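Long-range contacts in regulatory protein PCRH (Pseudomonas aeruginosa, PDB 2XCC), which probably acts as a tetratricopeptide-repeat chaperone of the type III secretion system, holding translocator proteins in the bacterial cytosol before export: residues 67-72 and 97-102; 103-108 and 134-139. All blocks are in the same frame, centred on the assembly; numbering follows the deposited sequence.

Contact 1 of 2, residues 67-72 and 97-102; sequences LYEQAL and LQLGDL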
loop_
_atom_site.group_PDB
_atom_site.type_symbol
_atom_site.label_atom_id
_atom_site.label_comp_id
_atom_site.label_asym_id
_atom_site.label_seq_id
_atom_site.Cartn_x
_atom_site.Cartn_y
_atom_site.Cartn_z
ATOM N N LEU A 67 13.053 -11.126 2.603
ATOM C CA LEU A 67 11.580 -11.144 2.532
ATOM C C LEU A 67 11.034 -10.469 1.277
ATOM O O LEU A 67 10.305 -9.452 1.312
ATOM C CB LEU A 67 10.976 -10.532 3.804
ATOM C CG LEU A 67 11.143 -11.343 5.103
ATOM C CD1 LEU A 67 10.329 -10.699 6.260
ATOM C CD2 LEU A 67 10.788 -12.849 4.945
ATOM N N TYR A 68 11.399 -11.057 0.148
ATOM C CA TYR A 68 11.198 -10.418 -1.133
ATOM C C TYR A 68 9.774 -10.016 -1.479
ATOM O O TYR A 68 9.578 -8.894 -1.863
ATOM C CB TYR A 68 11.926 -11.199 -2.251
ATOM C CG TYR A 68 13.427 -11.233 -1.995
ATOM C CD1 TYR A 68 14.176 -10.051 -1.965
ATOM C CD2 TYR A 68 14.101 -12.445 -1.748
ATOM C CE1 TYR A 68 15.583 -10.079 -1.697
ATOM C CE2 TYR A 68 15.488 -12.461 -1.480
ATOM C CZ TYR A 68 16.199 -11.286 -1.460
ATOM O OH TYR A 68 17.555 -11.326 -1.186
ATOM N N GLU A 69 8.797 -10.893 -1.259
ATOM C CA GLU A 69 7.380 -10.635 -1.598
ATOM C C GLU A 69 6.743 -9.486 -0.810
ATOM O O GLU A 69 5.956 -8.670 -1.351
ATOM C CB GLU A 69 6.550 -11.877 -1.263
ATOM C CG GLU A 69 6.668 -13.013 -2.230
ATOM C CD GLU A 69 5.632 -12.903 -3.302
ATOM O OE1 GLU A 69 5.749 -11.966 -4.167
ATOM O OE2 GLU A 69 4.693 -13.758 -3.268
ATOM N N GLN A 70 7.035 -9.526 0.484
ATOM C CA GLN A 70 6.702 -8.531 1.469
ATOM C C GLN A 70 7.351 -7.171 1.184
ATOM O O GLN A 70 6.673 -6.152 1.246
ATOM C CB GLN A 70 7.149 -9.023 2.855
ATOM C CG GLN A 70 6.461 -10.328 3.305
ATOM C CD GLN A 70 6.588 -10.517 4.818
ATOM O OE1 GLN A 70 6.045 -9.727 5.571
ATOM N NE2 GLN A 70 7.302 -11.549 5.257
ATOM N N ALA A 71 8.650 -7.178 0.885
ATOM C CA ALA A 71 9.370 -5.983 0.414
ATOM C C ALA A 71 8.578 -5.396 -0.727
ATOM O O ALA A 71 8.306 -4.183 -0.775
ATOM C CB ALA A 71 10.795 -6.334 -0.019
ATOM N N LEU A 72 8.132 -6.297 -1.599
ATOM C CA LEU A 72 7.547 -5.911 -2.838
ATOM C C LEU A 72 6.281 -5.153 -2.566
ATOM O O LEU A 72 6.074 -4.065 -3.100
ATOM C CB LEU A 72 7.361 -7.149 -3.713
ATOM C CG LEU A 72 7.604 -7.014 -5.202
ATOM C CD1 LEU A 72 8.805 -6.122 -5.474
ATOM C CD2 LEU A 72 7.843 -8.419 -5.809
ATOM N N LEU A 97 14.112 -9.653 -9.339
ATOM C CA LEU A 97 15.278 -10.464 -9.687
ATOM C C LEU A 97 15.508 -11.656 -8.776
ATOM O O LEU A 97 15.889 -12.741 -9.244
ATOM C CB LEU A 97 16.552 -9.612 -9.712
ATOM C CG LEU A 97 17.362 -9.336 -10.989
ATOM C CD1 LEU A 97 18.838 -8.929 -10.737
ATOM C CD2 LEU A 97 17.330 -10.504 -11.993
ATOM N N GLN A 98 15.341 -11.483 -7.466
ATOM C CA GLN A 98 15.584 -12.620 -6.576
ATOM C C GLN A 98 14.371 -13.537 -6.548
ATOM O O GLN A 98 14.479 -14.706 -6.228
ATOM C CB GLN A 98 15.980 -12.190 -5.168
ATOM C CG GLN A 98 17.118 -11.212 -5.091
ATOM C CD GLN A 98 18.472 -11.874 -5.110
ATOM O OE1 GLN A 98 18.656 -13.005 -4.629
ATOM N NE2 GLN A 98 19.459 -11.165 -5.673
ATOM N N LEU A 99 13.205 -13.046 -6.894
ATOM C CA LEU A 99 12.108 -13.969 -7.080
ATOM C C LEU A 99 12.296 -14.765 -8.385
ATOM O O LEU A 99 11.609 -15.763 -8.631
ATOM C CB LEU A 99 10.762 -13.227 -7.052
ATOM C CG LEU A 99 9.961 -13.265 -5.741
ATOM C CD1 LEU A 99 10.698 -13.946 -4.546
ATOM C CD2 LEU A 99 9.493 -11.848 -5.386
ATOM N N GLY A 100 13.254 -14.324 -9.203
ATOM C CA GLY A 100 13.503 -14.939 -10.477
ATOM C C GLY A 100 12.460 -14.537 -11.499
ATOM O O GLY A 100 12.099 -15.345 -12.344
ATOM N N ASP A 101 12.010 -13.282 -11.430
ATOM C CA ASP A 101 11.009 -12.726 -12.346
ATOM C C ASP A 101 11.721 -11.676 -13.211
ATOM O O ASP A 101 11.852 -10.522 -12.823
ATOM C CB ASP A 101 9.830 -12.148 -11.539
ATOM C CG ASP A 101 8.766 -11.466 -12.402
ATOM O OD1 ASP A 101 8.852 -11.426 -13.652
ATOM O OD2 ASP A 101 7.814 -10.929 -11.795
ATOM N N LEU A 102 12.210 -12.092 -14.379
ATOM C CA LEU A 102 13.015 -11.207 -15.191
ATOM C C LEU A 102 12.226 -10.068 -15.822
ATOM O O LEU A 102 12.775 -8.983 -16.019
ATOM C CB LEU A 102 13.789 -11.985 -16.249
ATOM C CG LEU A 102 14.880 -12.974 -15.815
ATOM C CD1 LEU A 102 15.822 -13.238 -16.967
ATOM C CD2 LEU A 102 15.690 -12.593 -14.539
#
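One face of the Tyr68 ring is covered by Gln98, whose CB sits almost over the middle of the six-membered ring, 3.8 Å from the centroid and 12° off the normal, a CH-pi contact. From there the glutamine runs on toward the phenol end of the ring: Gln98 CG lies 3.7 Å from Tyr68 CZ, and the amide plane is turned 30° from the ring plane. The bend at chi2 (-85°) turns the amide of Gln98 toward the phenol end, near the Tyr68 hydroxyl. The broad tyrosine ring gives the glutamine methylenes a face to lie on, and glutamine suits this surface site by keeping its amide at the periphery. At the CB end of Tyr68, Leu99 takes over: Leu99 CD1 packs 3.8 Å from Tyr68 CB, and Leu99 CD2 meets Leu72 CD2 at 3.8 Å, the two flexible, apolar leucines approaching tip to tip. Glu69 crosses Leu99 at about a right angle, placing Glu69 OE1 3.9 Å from Leu99 CD2, so the carboxylate borders the apolar patch. No hydrogen bond spans the two segments. Gly100, with positive phi, ends the helix of Leu99 in a Schellman motif, a turn that glycine accommodates easily. The contact thus joins the start of helix 68-81 to the end of helix 87-99 at the surface; beyond it, Leu72 also packs on Ala92, Cys95 and His96, while Ala71 reaches helix 52-64.

Contact 2 of 2, residues 103-108 and 134-139; sequences DGAESG and EAVTAR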
loop_
_atom_site.group_PDB
_atom_site.type_symbol
_atom_site.label_atom_id
_atom_site.label_comp_id
_atom_site.label_asym_id
_atom_site.label_seq_id
_atom_site.Cartn_x
_atom_site.Cartn_y
_atom_site.Cartn_z
ATOM N N ASP A 103 10.942 -10.325 -16.115
ATOM C CA ASP A 103 10.045 -9.365 -16.787
ATOM C C ASP A 103 9.774 -8.163 -15.874
ATOM O O ASP A 103 9.827 -7.006 -16.302
ATOM C CB ASP A 103 8.707 -10.030 -17.177
ATOM C CG ASP A 103 8.788 -10.915 -18.461
ATOM O OD1 ASP A 103 9.822 -11.004 -19.140
ATOM O OD2 ASP A 103 7.766 -11.527 -18.796
ATOM N N GLY A 104 9.505 -8.477 -14.614
ATOM C CA GLY A 104 9.229 -7.496 -13.561
ATOM C C GLY A 104 10.447 -6.668 -13.225
ATOM O O GLY A 104 10.371 -5.454 -13.101
ATOM N N ALA A 105 11.591 -7.320 -13.144
ATOM C CA ALA A 105 12.843 -6.651 -12.873
ATOM C C ALA A 105 13.220 -5.693 -13.979
ATOM O O ALA A 105 13.966 -4.725 -13.752
ATOM C CB ALA A 105 13.914 -7.667 -12.659
ATOM N N GLU A 106 12.704 -5.942 -15.187
ATOM C CA GLU A 106 13.137 -5.157 -16.339
ATOM C C GLU A 106 12.307 -3.915 -16.426
ATOM O O GLU A 106 12.874 -2.827 -16.615
ATOM C CB GLU A 106 13.078 -5.956 -17.651
ATOM C CG GLU A 106 13.177 -5.074 -18.884
ATOM C CD GLU A 106 12.801 -5.770 -20.183
ATOM O OE1 GLU A 106 12.004 -5.167 -20.971
ATOM O OE2 GLU A 106 13.313 -6.895 -20.412
ATOM N N SER A 107 10.983 -4.079 -16.322
ATOM C CA SER A 107 10.048 -2.946 -16.132
ATOM C C SER A 107 10.497 -2.027 -14.976
ATOM O O SER A 107 10.515 -0.807 -15.114
ATOM C CB SER A 107 8.648 -3.434 -15.757
ATOM O OG SER A 107 8.046 -4.143 -16.814
ATOM N N GLY A 108 10.838 -2.628 -13.835
ATOM C CA GLY A 108 11.264 -1.864 -12.685
ATOM C C GLY A 108 12.502 -1.022 -12.946
ATOM O O GLY A 108 12.461 0.179 -12.682
ATOM N N GLU A 134 20.464 -3.736 -18.470
ATOM C CA GLU A 134 21.033 -4.433 -19.608
ATOM C C GLU A 134 21.662 -5.756 -19.198
ATOM O O GLU A 134 22.030 -6.560 -20.045
ATOM C CB GLU A 134 22.008 -3.533 -20.381
ATOM C CG GLU A 134 23.493 -3.845 -20.236
ATOM C CD GLU A 134 24.025 -3.489 -18.879
ATOM O OE1 GLU A 134 24.234 -2.276 -18.603
ATOM O OE2 GLU A 134 24.256 -4.435 -18.094
ATOM N N ALA A 135 21.804 -5.991 -17.901
ATOM C CA ALA A 135 22.173 -7.328 -17.463
ATOM C C ALA A 135 20.924 -8.216 -17.534
ATOM O O ALA A 135 21.001 -9.370 -17.917
ATOM C CB ALA A 135 22.763 -7.295 -16.093
ATOM N N VAL A 136 19.760 -7.659 -17.234
ATOM C CA VAL A 136 18.525 -8.440 -17.236
ATOM C C VAL A 136 17.981 -8.662 -18.654
ATOM O O VAL A 136 17.093 -9.513 -18.875
ATOM C CB VAL A 136 17.435 -7.771 -16.332
ATOM C CG1 VAL A 136 16.077 -8.542 -16.361
ATOM C CG2 VAL A 136 17.958 -7.627 -14.896
ATOM N N THR A 137 18.494 -7.884 -19.605
ATOM C CA THR A 137 18.046 -7.952 -21.010
ATOM C C THR A 137 18.481 -9.302 -21.574
ATOM O O THR A 137 17.670 -10.036 -22.175
ATOM C CB THR A 137 18.613 -6.782 -21.828
ATOM O OG1 THR A 137 19.982 -6.566 -21.450
ATOM C CG2 THR A 137 17.779 -5.490 -21.574
ATOM N N ALA A 138 19.755 -9.624 -21.350
ATOM C CA ALA A 138 20.179 -11.010 -21.255
ATOM C C ALA A 138 21.347 -11.138 -20.255
ATOM O O ALA A 138 22.276 -10.301 -20.276
ATOM C CB ALA A 138 20.527 -11.611 -22.628
ATOM N N ARG A 139 21.235 -12.067 -19.289
ATOM C CA ARG A 139 19.936 -12.572 -18.722
ATOM C C ARG A 139 20.130 -13.355 -17.422
ATOM O O ARG A 139 20.145 -12.798 -16.318
ATOM C CB ARG A 139 19.074 -13.392 -19.699
ATOM C CG ARG A 139 18.171 -12.536 -20.575
ATOM C CD ARG A 139 16.761 -13.038 -20.741
ATOM N NE ARG A 139 15.896 -11.862 -20.631
ATOM C CZ ARG A 139 14.573 -11.876 -20.436
ATOM N NH1 ARG A 139 13.898 -13.029 -20.345
ATOM N NH2 ARG A 139 13.925 -10.714 -20.334
#
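Glu106 and Val136 mark the closest backbone approach of the two segments, with their CA atoms 6.4 Å apart where helix 102-117 passes the last turn of helix 123-137. Val136 supplies the apolar part: its CG1, anti to the backbone N (chi1 177°), faces helix 102-117 and lies 4.2 Å from Glu106 CB and 4.4 Å from Ala105 CB. A branched but compact valine fits opposite alanine, whose single methyl lets the helices come near, and the spacing is that of loose van der Waals packing. Farther out the contact becomes electrostatic. The Glu106 chain is extended beyond CG, carrying OE2 to the edge of the Arg139 guanidinium, 3.9 Å from NH2, a long salt bridge in which the carboxylate and guanidinium planes stand 70° apart. Asp103 OD1 also lies near that edge, 4.3 Å from Arg139 NH2; this is beyond a salt bridge, but the second negative charge probably adds to the attraction. Arginine suits this spot because NE can bond back to the backbone while NH2 meets the carboxylate: Arg139 NE donates to Thr137 O at 3.0 Å, from above the carbonyl plane, and weakly to Val136 O, folding the side chain back over the end of helix 123-137. Apolar packing inside and charges outside thus bring that end against the beginning of helix 102-117. Val136 also packs on Leu102 and Phe109 and reaches Leu97 of helix 87-99, while Ala105 touches His96 there.

How the contacts relate
Contacts 1 and 2 follow one another along an array of antiparallel helices, their centres 13 Å apart and on the same side of the chain's centre. The end of helix 87-99 and the turn into helix 102-117 tie them together: Asp101 caps the new helix through a hydrogen bond from Gly104 N to its OD1. Direct packing adds to this, with Leu102 O 3.3 Å from Val136 CG1 and Leu97 N 3.9 Å from Ala105 CB. Contact 1 is a surface patch, whereas contact 2 is partly buried. Neither segment pair touches the other chain of the assembly. Both join neighbouring helices of the array, an arrangement consistent with a tetratricopeptide-repeat solenoid.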